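Local atomic coordinates of protein induced by osmotic stress (Scheffersomyces stipitis, PDB entry 5YWN), a protein that acts as an NADP(H)-dependent haloketone reductase and probably reduces other carbonyl compounds, as expected of the dihydroflavonol-4-reductase subfamily. Residues K25-V30 / A247-D252; E53-L58 / G62-A67; L271-R276 / K290-D295. The protein carries 1 engineered substitution. All coordinates share one frame; numbering follows the deposited sequence.

Interaction 1 (K25-V30 / A247-D252); sequences KGYKVV and AAFEKD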
loop_
_atom_site.group_PDB
_atom_site.type_symbol
_atom_site.label_atom_id
_atom_site.label_comp_id
_atom_site.label_asym_id
_atom_site.label_seq_id
_atom_site.Cartn_x
_atom_site.Cartn_y
_atom_site.Cartn_z
ATOM N N LYS A 25 10.729 15.473 4.368
ATOM C CA LYS A 25 12.153 15.342 4.228
ATOM C C LYS A 25 12.790 16.319 3.210
ATOM O O LYS A 25 13.952 16.279 2.960
ATOM C CB LYS A 25 12.519 13.901 3.920
ATOM C CG LYS A 25 12.084 12.901 4.964
ATOM C CD LYS A 25 13.036 12.792 6.111
ATOM C CE LYS A 25 12.445 11.995 7.248
ATOM N NZ LYS A 25 13.278 11.997 8.467
ATOM N N GLY A 26 11.999 17.204 2.667
ATOM C CA GLY A 26 12.478 18.169 1.731
ATOM C C GLY A 26 12.451 17.908 0.239
ATOM O O GLY A 26 12.826 18.744 -0.524
ATOM N N TYR A 27 11.963 16.763 -0.167
ATOM C CA TYR A 27 11.696 16.498 -1.560
ATOM C C TYR A 27 10.520 17.287 -2.055
ATOM O O TYR A 27 9.670 17.644 -1.335
ATOM C CB TYR A 27 11.413 15.011 -1.759
ATOM C CG TYR A 27 12.553 14.129 -1.422
ATOM C CD1 TYR A 27 13.517 13.848 -2.339
ATOM C CD2 TYR A 27 12.659 13.577 -0.205
ATOM C CE1 TYR A 27 14.586 13.061 -2.038
ATOM C CE2 TYR A 27 13.713 12.791 0.104
ATOM C CZ TYR A 27 14.671 12.536 -0.831
ATOM O OH TYR A 27 15.690 11.762 -0.541
ATOM N N LYS A 28 10.510 17.559 -3.323
ATOM C CA LYS A 28 9.337 17.918 -4.014
ATOM C C LYS A 28 8.617 16.674 -4.527
ATOM O O LYS A 28 9.197 15.664 -4.685
ATOM C CB LYS A 28 9.644 18.881 -5.127
ATOM C CG LYS A 28 9.741 20.314 -4.706
ATOM C CD LYS A 28 10.093 21.137 -5.903
ATOM C CE LYS A 28 10.095 22.613 -5.658
ATOM N NZ LYS A 28 11.459 23.150 -5.546
ATOM N N VAL A 29 7.344 16.818 -4.805
ATOM C CA VAL A 29 6.529 15.761 -5.270
ATOM C C VAL A 29 5.729 16.111 -6.505
ATOM O O VAL A 29 5.218 17.141 -6.615
ATOM C CB VAL A 29 5.585 15.242 -4.136
ATOM C CG1 VAL A 29 4.517 14.329 -4.649
ATOM C CG2 VAL A 29 6.375 14.586 -3.043
ATOM N N VAL A 30 5.605 15.163 -7.388
ATOM C CA VAL A 30 4.665 15.238 -8.464
ATOM C C VAL A 30 3.784 14.025 -8.436
ATOM O O VAL A 30 4.251 12.942 -8.542
ATOM C CB VAL A 30 5.410 15.304 -9.808
ATOM C CG1 VAL A 30 4.480 15.475 -10.973
ATOM C CG2 VAL A 30 6.511 16.325 -9.799
ATOM N N ALA A 247 13.025 4.320 2.350
ATOM C CA ALA A 247 14.174 3.467 2.415
ATOM C C ALA A 247 14.407 2.829 1.049
ATOM O O ALA A 247 15.499 2.717 0.613
ATOM C CB ALA A 247 13.959 2.371 3.420
ATOM N N ALA A 248 13.347 2.463 0.394
ATOM C CA ALA A 248 13.404 1.711 -0.829
ATOM C C ALA A 248 14.119 2.438 -1.946
ATOM O O ALA A 248 14.646 1.815 -2.786
ATOM C CB ALA A 248 12.039 1.270 -1.279
ATOM N N PHE A 249 14.011 3.758 -1.956
ATOM C CA PHE A 249 14.765 4.573 -2.874
ATOM C C PHE A 249 16.034 5.267 -2.378
ATOM O O PHE A 249 16.866 5.592 -3.153
ATOM C CB PHE A 249 13.870 5.489 -3.689
ATOM C CG PHE A 249 13.401 6.744 -2.995
ATOM C CD1 PHE A 249 14.161 7.873 -2.982
ATOM C CD2 PHE A 249 12.157 6.818 -2.464
ATOM C CE1 PHE A 249 13.698 9.010 -2.382
ATOM C CE2 PHE A 249 11.680 7.959 -1.908
ATOM C CZ PHE A 249 12.444 9.056 -1.862
ATOM N N GLU A 250 16.090 5.578 -1.098
ATOM C CA GLU A 250 17.239 6.182 -0.452
ATOM C C GLU A 250 18.446 5.311 -0.233
ATOM O O GLU A 250 19.508 5.755 -0.374
ATOM C CB GLU A 250 16.853 6.912 0.823
ATOM C CG GLU A 250 16.015 8.152 0.654
ATOM C CD GLU A 250 15.876 8.999 1.914
ATOM O OE1 GLU A 250 15.666 10.171 1.782
ATOM O OE2 GLU A 250 15.953 8.514 3.000
ATOM N N LYS A 251 18.244 4.073 0.173
ATOM C CA LYS A 251 19.320 3.175 0.564
ATOM C C LYS A 251 19.910 2.344 -0.578
ATOM O O LYS A 251 19.215 1.741 -1.316
ATOM C CB LYS A 251 18.879 2.225 1.675
ATOM C CG LYS A 251 18.341 2.885 2.906
ATOM C CD LYS A 251 17.957 1.879 3.947
ATOM C CE LYS A 251 17.491 2.493 5.246
ATOM N NZ LYS A 251 18.525 3.186 6.013
ATOM N N ASP A 252 21.218 2.281 -0.624
ATOM C CA ASP A 252 21.919 1.516 -1.612
ATOM C C ASP A 252 21.568 0.028 -1.481
ATOM O O ASP A 252 21.442 -0.629 -2.436
ATOM C CB ASP A 252 23.420 1.699 -1.501
ATOM C CG ASP A 252 23.947 2.943 -2.208
ATOM O OD1 ASP A 252 23.248 3.623 -2.964
ATOM O OD2 ASP A 252 25.112 3.229 -1.965
#

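Interaction 2 (E53-L58 / G62-A67); sequences EVVKVL and GAFDEA. With NAP (NADP nicotinamide-adenine-dinucleotide phosphate), chain B.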
loop_
_atom_site.group_PDB
_atom_site.type_symbol
_atom_site.label_atom_id
_atom_site.label_comp_id
_atom_site.label_asym_id
_atom_site.label_seq_id
_atom_site.Cartn_x
_atom_site.Cartn_y
_atom_site.Cartn_z
ATOM N N GLU A 53 -0.142 15.800 -12.264
ATOM C CA GLU A 53 -0.502 15.609 -13.638
ATOM C C GLU A 53 -1.636 14.613 -13.730
ATOM O O GLU A 53 -1.680 13.666 -12.997
ATOM C CB GLU A 53 0.667 15.133 -14.491
ATOM C CG GLU A 53 1.827 16.068 -14.563
ATOM C CD GLU A 53 1.507 17.385 -15.213
ATOM O OE1 GLU A 53 0.653 17.432 -16.068
ATOM O OE2 GLU A 53 2.115 18.370 -14.877
ATOM N N VAL A 54 -2.519 14.838 -14.666
ATOM C CA VAL A 54 -3.634 13.978 -14.861
ATOM C C VAL A 54 -3.312 12.870 -15.827
ATOM O O VAL A 54 -3.060 13.110 -16.947
ATOM C CB VAL A 54 -4.832 14.749 -15.398
ATOM C CG1 VAL A 54 -5.988 13.849 -15.661
ATOM C CG2 VAL A 54 -5.235 15.847 -14.475
ATOM N N VAL A 55 -3.344 11.657 -15.328
ATOM C CA VAL A 55 -3.189 10.450 -16.109
ATOM C C VAL A 55 -4.379 9.549 -15.873
ATOM O O VAL A 55 -4.442 8.834 -14.920
ATOM C CB VAL A 55 -1.894 9.722 -15.755
ATOM C CG1 VAL A 55 -1.696 8.477 -16.573
ATOM C CG2 VAL A 55 -0.713 10.654 -15.827
ATOM N N LYS A 56 -5.345 9.657 -16.751
ATOM C CA LYS A 56 -6.610 9.008 -16.613
ATOM C C LYS A 56 -6.607 7.494 -16.710
ATOM O O LYS A 56 -7.320 6.890 -16.028
ATOM C CB LYS A 56 -7.635 9.625 -17.523
ATOM C CG LYS A 56 -7.749 11.135 -17.424
ATOM C CD LYS A 56 -8.878 11.718 -18.258
ATOM C CE LYS A 56 -10.170 10.947 -18.082
ATOM N NZ LYS A 56 -11.382 11.465 -18.777
ATOM N N VAL A 57 -5.806 6.923 -17.588
ATOM C CA VAL A 57 -5.743 5.497 -17.791
ATOM C C VAL A 57 -4.312 4.971 -17.739
ATOM O O VAL A 57 -3.508 5.354 -18.508
ATOM C CB VAL A 57 -6.422 5.163 -19.138
ATOM C CG1 VAL A 57 -6.462 3.682 -19.406
ATOM C CG2 VAL A 57 -7.820 5.739 -19.179
ATOM N N LEU A 58 -4.014 4.106 -16.812
ATOM C CA LEU A 58 -2.726 3.486 -16.752
ATOM C C LEU A 58 -2.415 2.563 -17.898
ATOM O O LEU A 58 -1.351 2.546 -18.357
ATOM C CB LEU A 58 -2.486 2.781 -15.435
ATOM C CG LEU A 58 -2.834 3.502 -14.157
ATOM C CD1 LEU A 58 -2.999 2.505 -13.058
ATOM C CD2 LEU A 58 -1.821 4.543 -13.833
ATOM N N GLY A 62 2.346 4.477 -23.314
ATOM C CA GLY A 62 2.741 5.854 -23.163
ATOM C C GLY A 62 1.894 6.791 -22.313
ATOM O O GLY A 62 2.004 7.953 -22.424
ATOM N N ALA A 63 1.108 6.242 -21.426
ATOM C CA ALA A 63 0.230 7.001 -20.622
ATOM C C ALA A 63 0.935 8.065 -19.776
ATOM O O ALA A 63 0.423 9.098 -19.622
ATOM C CB ALA A 63 -0.536 6.085 -19.729
ATOM N N PHE A 64 2.116 7.760 -19.270
ATOM C CA PHE A 64 2.888 8.673 -18.485
ATOM C C PHE A 64 3.886 9.557 -19.261
ATOM O O PHE A 64 4.558 10.327 -18.677
ATOM C CB PHE A 64 3.575 7.940 -17.345
ATOM C CG PHE A 64 2.662 7.602 -16.196
ATOM C CD1 PHE A 64 2.007 6.417 -16.155
ATOM C CD2 PHE A 64 2.475 8.479 -15.159
ATOM C CE1 PHE A 64 1.144 6.129 -15.118
ATOM C CE2 PHE A 64 1.640 8.190 -14.121
ATOM C CZ PHE A 64 0.968 7.021 -14.108
ATOM N N ASP A 65 3.961 9.420 -20.570
ATOM C CA ASP A 65 4.996 10.092 -21.326
ATOM C C ASP A 65 4.931 11.595 -21.185
ATOM O O ASP A 65 5.894 12.190 -20.899
ATOM C CB ASP A 65 4.905 9.776 -22.801
ATOM C CG ASP A 65 5.445 8.432 -23.151
ATOM O OD1 ASP A 65 5.664 7.624 -22.296
ATOM O OD2 ASP A 65 5.643 8.183 -24.320
ATOM N N GLU A 66 3.777 12.153 -21.353
ATOM C CA GLU A 66 3.658 13.573 -21.278
ATOM C C GLU A 66 3.985 14.089 -19.896
ATOM O O GLU A 66 4.698 15.007 -19.764
ATOM C CB GLU A 66 2.310 14.021 -21.757
ATOM C CG GLU A 66 2.224 14.166 -23.251
ATOM C CD GLU A 66 3.109 15.276 -23.818
ATOM O OE1 GLU A 66 3.847 15.063 -24.777
ATOM O OE2 GLU A 66 3.076 16.366 -23.286
ATOM N N ALA A 67 3.477 13.442 -18.872
ATOM C CA ALA A 67 3.700 13.866 -17.521
ATOM C C ALA A 67 5.159 13.830 -17.182
ATOM O O ALA A 67 5.656 14.735 -16.614
ATOM C CB ALA A 67 2.921 13.001 -16.579
HETATM P PA NAP B . -6.562 2.823 -2.393
HETATM O O1A NAP B . -6.602 3.664 -1.140
HETATM O O2A NAP B . -7.841 2.515 -3.136
HETATM O O5B NAP B . -5.531 3.504 -3.425
HETATM C C5B NAP B . -5.607 3.215 -4.820
HETATM C C4B NAP B . -5.326 4.480 -5.623
HETATM O O4B NAP B . -4.879 4.135 -6.939
HETATM C C3B NAP B . -6.572 5.340 -5.765
HETATM O O3B NAP B . -6.373 6.623 -5.165
HETATM C C2B NAP B . -6.829 5.476 -7.253
HETATM O O2B NAP B . -6.800 6.845 -7.647
HETATM C C1B NAP B . -5.726 4.693 -7.948
HETATM N N9A NAP B . -6.314 3.609 -8.775
HETATM C C8A NAP B . -6.999 2.548 -8.306
HETATM N N7A NAP B . -7.399 1.747 -9.327
HETATM C C5A NAP B . -6.967 2.298 -10.476
HETATM C C6A NAP B . -7.046 1.969 -11.918
HETATM N N6A NAP B . -7.687 0.855 -12.348
HETATM N N1A NAP B . -6.457 2.817 -12.789
HETATM C C2A NAP B . -5.815 3.930 -12.384
HETATM N N3A NAP B . -5.710 4.284 -11.090
HETATM C C4A NAP B . -6.252 3.527 -10.107
HETATM O O3 NAP B . -5.836 1.429 -2.040
HETATM P PN NAP B . -4.679 1.370 -0.924
HETATM O O1N NAP B . -5.145 0.468 0.193
HETATM O O2N NAP B . -4.245 2.784 -0.617
HETATM O O5D NAP B . -3.477 0.632 -1.700
HETATM C C5D NAP B . -2.362 1.378 -2.185
HETATM C C4D NAP B . -1.401 0.454 -2.922
HETATM O O4D NAP B . -0.675 -0.352 -1.987
HETATM C C3D NAP B . -2.135 -0.482 -3.871
HETATM O O3D NAP B . -1.753 -0.232 -5.227
HETATM C C2D NAP B . -1.756 -1.890 -3.458
HETATM O O2D NAP B . -1.139 -2.589 -4.544
HETATM C C1D NAP B . -0.790 -1.746 -2.292
HETATM N N1N NAP B . -1.289 -2.486 -1.128
HETATM C C2N NAP B . -2.067 -1.866 -0.232
HETATM C C3N NAP B . -2.552 -2.550 0.878
HETATM C C7N NAP B . -3.422 -1.848 1.878
HETATM O O7N NAP B . -4.038 -2.506 2.700
HETATM N N7N NAP B . -3.498 -0.518 1.842
HETATM C C4N NAP B . -2.223 -3.886 1.052
HETATM C C5N NAP B . -1.416 -4.505 0.109
HETATM C C6N NAP B . -0.958 -3.776 -0.982
HETATM P P2B NAP B . -8.148 7.725 -7.641
HETATM O O1X NAP B . -7.896 8.785 -8.687
HETATM O O2X NAP B . -9.230 6.737 -8.003
HETATM O O3X NAP B . -8.234 8.252 -6.228
#

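Interaction 3 (L271-R276 / K290-D295); sequences LLDVVR and KPHSDD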
loop_
_atom_site.group_PDB
_atom_site.type_symbol
_atom_site.label_atom_id
_atom_site.label_comp_id
_atom_site.label_asym_id
_atom_site.label_seq_id
_atom_site.Cartn_x
_atom_site.Cartn_y
_atom_site.Cartn_z
ATOM N N LEU A 271 -8.639 -6.449 18.080
ATOM C CA LEU A 271 -9.146 -5.165 17.730
ATOM C C LEU A 271 -10.126 -4.583 18.762
ATOM O O LEU A 271 -9.957 -3.498 19.203
ATOM C CB LEU A 271 -9.823 -5.269 16.384
ATOM C CG LEU A 271 -10.599 -4.084 15.898
ATOM C CD1 LEU A 271 -9.813 -2.799 15.885
ATOM C CD2 LEU A 271 -11.358 -4.308 14.612
ATOM N N LEU A 272 -11.084 -5.372 19.162
ATOM C CA LEU A 272 -12.049 -5.005 20.164
ATOM C C LEU A 272 -11.387 -4.680 21.509
ATOM O O LEU A 272 -11.721 -3.740 22.136
ATOM C CB LEU A 272 -13.003 -6.146 20.356
ATOM C CG LEU A 272 -14.315 -6.153 19.607
ATOM C CD1 LEU A 272 -15.180 -7.323 19.986
ATOM C CD2 LEU A 272 -15.054 -4.861 19.794
ATOM N N ASP A 273 -10.429 -5.468 21.892
ATOM C CA ASP A 273 -9.760 -5.286 23.138
ATOM C C ASP A 273 -9.028 -3.949 23.178
ATOM O O ASP A 273 -9.042 -3.304 24.153
ATOM C CB ASP A 273 -8.825 -6.459 23.452
ATOM C CG ASP A 273 -9.585 -7.781 23.811
ATOM O OD1 ASP A 273 -10.741 -7.764 24.145
ATOM O OD2 ASP A 273 -8.978 -8.813 23.748
ATOM N N VAL A 274 -8.386 -3.592 22.100
ATOM C CA VAL A 274 -7.709 -2.335 22.036
ATOM C C VAL A 274 -8.653 -1.157 22.105
ATOM O O VAL A 274 -8.474 -0.319 22.881
ATOM C CB VAL A 274 -6.789 -2.297 20.796
ATOM C CG1 VAL A 274 -6.413 -0.892 20.374
ATOM C CG2 VAL A 274 -5.561 -3.156 20.999
ATOM N N VAL A 275 -9.664 -1.160 21.297
ATOM C CA VAL A 275 -10.582 -0.072 21.226
ATOM C C VAL A 275 -11.334 0.184 22.544
ATOM O O VAL A 275 -11.448 1.277 22.965
ATOM C CB VAL A 275 -11.552 -0.294 20.073
ATOM C CG1 VAL A 275 -12.644 0.718 20.067
ATOM C CG2 VAL A 275 -10.814 -0.243 18.761
ATOM N N ARG A 276 -11.784 -0.876 23.183
ATOM C CA ARG A 276 -12.506 -0.750 24.420
ATOM C C ARG A 276 -11.685 -0.162 25.578
ATOM O O ARG A 276 -12.191 0.618 26.299
ATOM C CB ARG A 276 -13.195 -2.055 24.802
ATOM C CG ARG A 276 -14.274 -2.538 23.860
ATOM C CD ARG A 276 -14.694 -3.960 24.149
ATOM N NE ARG A 276 -15.166 -4.036 25.501
ATOM C CZ ARG A 276 -16.357 -3.635 25.886
ATOM N NH1 ARG A 276 -17.231 -3.244 25.005
ATOM N NH2 ARG A 276 -16.673 -3.663 27.145
ATOM N N LYS A 290 -14.633 -12.172 24.130
ATOM C CA LYS A 290 -13.874 -12.883 25.100
ATOM C C LYS A 290 -12.519 -12.275 25.182
ATOM O O LYS A 290 -11.639 -12.679 24.514
ATOM C CB LYS A 290 -13.815 -14.374 24.783
ATOM C CG LYS A 290 -15.176 -15.024 24.751
ATOM C CD LYS A 290 -15.092 -16.519 24.928
ATOM C CE LYS A 290 -14.797 -17.232 23.623
ATOM N NZ LYS A 290 -15.287 -16.558 22.378
ATOM N N PRO A 291 -12.346 -11.287 26.029
ATOM C CA PRO A 291 -11.123 -10.508 26.002
ATOM C C PRO A 291 -9.876 -11.307 26.237
ATOM O O PRO A 291 -9.858 -12.124 27.065
ATOM C CB PRO A 291 -11.321 -9.503 27.107
ATOM C CG PRO A 291 -12.755 -9.445 27.345
ATOM C CD PRO A 291 -13.396 -10.641 26.805
ATOM N N HIS A 292 -8.881 -11.084 25.405
ATOM C CA HIS A 292 -7.586 -11.741 25.445
ATOM C C HIS A 292 -7.617 -13.241 25.255
ATOM O O HIS A 292 -6.780 -13.911 25.704
ATOM C CB HIS A 292 -6.792 -11.297 26.669
ATOM C CG HIS A 292 -6.782 -9.818 26.826
ATOM N ND1 HIS A 292 -6.240 -8.985 25.888
ATOM C CD2 HIS A 292 -7.348 -9.020 27.746
ATOM C CE1 HIS A 292 -6.430 -7.741 26.249
ATOM N NE2 HIS A 292 -7.075 -7.737 27.389
ATOM N N SER A 293 -8.625 -13.721 24.555
ATOM C CA SER A 293 -8.720 -15.098 24.115
ATOM C C SER A 293 -7.975 -15.345 22.823
ATOM O O SER A 293 -7.908 -16.432 22.407
ATOM C CB SER A 293 -10.165 -15.537 23.892
ATOM O OG SER A 293 -10.745 -14.871 22.843
ATOM N N ASP A 294 -7.502 -14.305 22.181
ATOM C CA ASP A 294 -6.704 -14.447 20.995
ATOM C C ASP A 294 -5.356 -15.035 21.358
ATOM O O ASP A 294 -4.732 -14.590 22.270
ATOM C CB ASP A 294 -6.578 -13.129 20.248
ATOM C CG ASP A 294 -6.227 -11.944 21.149
ATOM O OD1 ASP A 294 -6.617 -11.953 22.307
ATOM O OD2 ASP A 294 -5.623 -11.002 20.680
ATOM N N ASP A 295 -4.956 -16.089 20.688
ATOM C CA ASP A 295 -3.676 -16.701 20.907
ATOM C C ASP A 295 -2.982 -16.997 19.594
ATOM O O ASP A 295 -3.421 -17.822 18.882
ATOM C CB ASP A 295 -3.891 -17.970 21.725
ATOM C CG ASP A 295 -2.666 -18.809 21.884
ATOM O OD1 ASP A 295 -1.623 -18.494 21.389
ATOM O OD2 ASP A 295 -2.758 -19.821 22.501
HETATM O O HOH W 1 -6.438 -8.840 22.739
#

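Interaction 1 (K25-V30 / A247-D252)
Tyr27 and Phe249 are swung toward each other by their first torsions: CG of Tyr27 stands beside its own backbone N and opposite the carbonyl carbon (chi1 -63°), whereas CG of Phe249 sits between N and the carbonyl carbon (chi1 80°). With these torsions the two side chains approach from opposite directions and meet as a T-shaped (edge-to-face) pair. Phe249 supplies the edge and Tyr27 the face, with planes 77° apart and centroids separated by 5.6 Å. The touching atoms lie toward the hydroxyl end of the tyrosine, where Phe249 CE1 comes within 4.0 Å of Tyr27 CZ.

Glu250, the next residue on helix 238-250, reaches the same tyrosine with a chain extended beyond CG. Its carboxylate arrives at the edge of the phenol ring, near the ring plane but inclined to it, and Tyr27 OH donates to Glu250 OE1 over 2.8 Å. The oxygen accepts through its anti lone pair, the one turned away from OE2.

Tyrosine suits this place because its face is apolar enough to take the phenylalanine edge while its hydroxyl extends to the acid at the surface. Gly26 just before it, with positive phi, closes helix 13-24 in a Schellman motif, and the chain then enters strand 28-33 of the Rossmann sheet. Phe249 faces inward, against Val5, Ile76 and Leu78 of the central strands, while Val22 and Val5 pack on Tyr27.

The contact thus ties the last turn of helix 238-250 to the link between helix 13-24 and strand 28-33 of the nucleotide-binding fold. Its chemistry is graded: aromatic packing on the buried side gives way to one charge-assisted hydrogen bond outside, which anchors the hydroxyl end and satisfies its O-H, while the Phe249 edge and the neighbouring valines more probably limit ring rotation.

Interaction 2 (E53-L58 / G62-A67)
Val55 and Phe64 cross at about a right angle, and the valine lies over one face of the ring. Its CG1 stands 4.0 Å from the centroid of the Phe64 ring and only 13° off the ring normal, a well-centred CH-pi contact. The other branch, CG2, touches the ring nearer its rim, 3.8 Å from Phe64 CE2. Both branches can serve because CG1 is anti to the backbone N (chi1 -179°) and CG2 is anti to the carbonyl carbon, which sets CG1 over the centre while CG2, above the same face, hangs past the rim beside CE2.

Leu58 meets the same ring differently. It runs side by side with Phe64, pointing the same way, and brings CD2 to the ring edge, 3.6 Å from Phe64 CE1. Its other methyl, CD1, is turned to the cofactor and lies unusually close, 3.2 Å, to C2A of the NADP adenine. One leucine therefore divides its two branches between protein core and nucleotide, which a branched aliphatic chain does well.

The small residues set the spacing. Ala63 places CB 3.3 Å from Val57 O and also faces Val55, while Ala67 CB rests 3.7 Å from Glu53 CB; alanine's single methyl fits these short approaches. The carboxylate of Glu53 turns to His71 and Lys70. Beyond the ring, Val106 and Ser109 of helix 91-113 and Ser32 of strand 28-33 touch Phe64.

No hydrogen bond joins the two segments, and their direct contact is van der Waals and CH-pi packing. Gly62, with positive phi, starts a type I turn to Asp65 that leads into helix 65-70. The sequence of strand 50-54, a loop bordering the adenine, and a helix returning along the sheet is characteristic of the Rossmann fold at the adenine end of its NADP-binding site.

Interaction 3 (L271-R276 / K290-D295)
Asp273 OD2 is gripped by the backbone of His292 and by a water. His292 N donates to Asp273 OD2 over 2.8 Å at 161°, meeting the oxygen on its syn side but 29° out of the carboxylate plane; a water lies 2.7 Å from Asp273 OD2, hydrogen-bonded to it. The motif is a type II beta turn from Lys290 to Ser293 docked on helix 268-278, with Asp273 as the helix's anchor.

Pro291 and His292 occupy the middle of the turn, where proline suits the first corner and His292 adopts the positive phi of the second. Pro291 crosses the aspartate at about a right angle, its CA 3.3 Å from Asp273 OD1, an oxygen that also accepts from Gln269. The His292 ring presents one face to Asp273 OD2, offset toward the rim, while its NE2 pairs with Lys277. The water bridges onward to Asp294 OD2, which also hydrogen-bonds to Thr270; with Asp294 OD1 4.2 Å from Asp273 OD2, the two acids probably raise each other's proton affinity slightly.

Without the carboxylate, as with an alanine here, His292 N is likely to lose its acceptor and the water one partner, weakening the hold of Asp273's helix on the turn.

Within the turn, Lys290 O accepts twice, from Ser293 N at 3.2 Å and, on an in-plane lone pair, from Ser293 OG at 2.9 Å.

Interactions 1 and 2 serve the same parallel sheet, reaching the neighbouring strands 28-33 and 50-54, yet their centres lie about 22 Å apart and they do not touch. Interaction 2 is the more buried and wholly apolar across its segments, as fits a place between edge strand, helix and adenine. Interaction 1 is mixed, combining an inward aromatic pair with a solvent-side charged acceptor. Interaction 3 stands apart, with its centre about 46 Å from that of interaction 2 and on the opposite side of the chain's centre. There, away from the cofactor, a helix holds a largely exposed loop through backbone, carboxylate and water rather than hydrophobic fit.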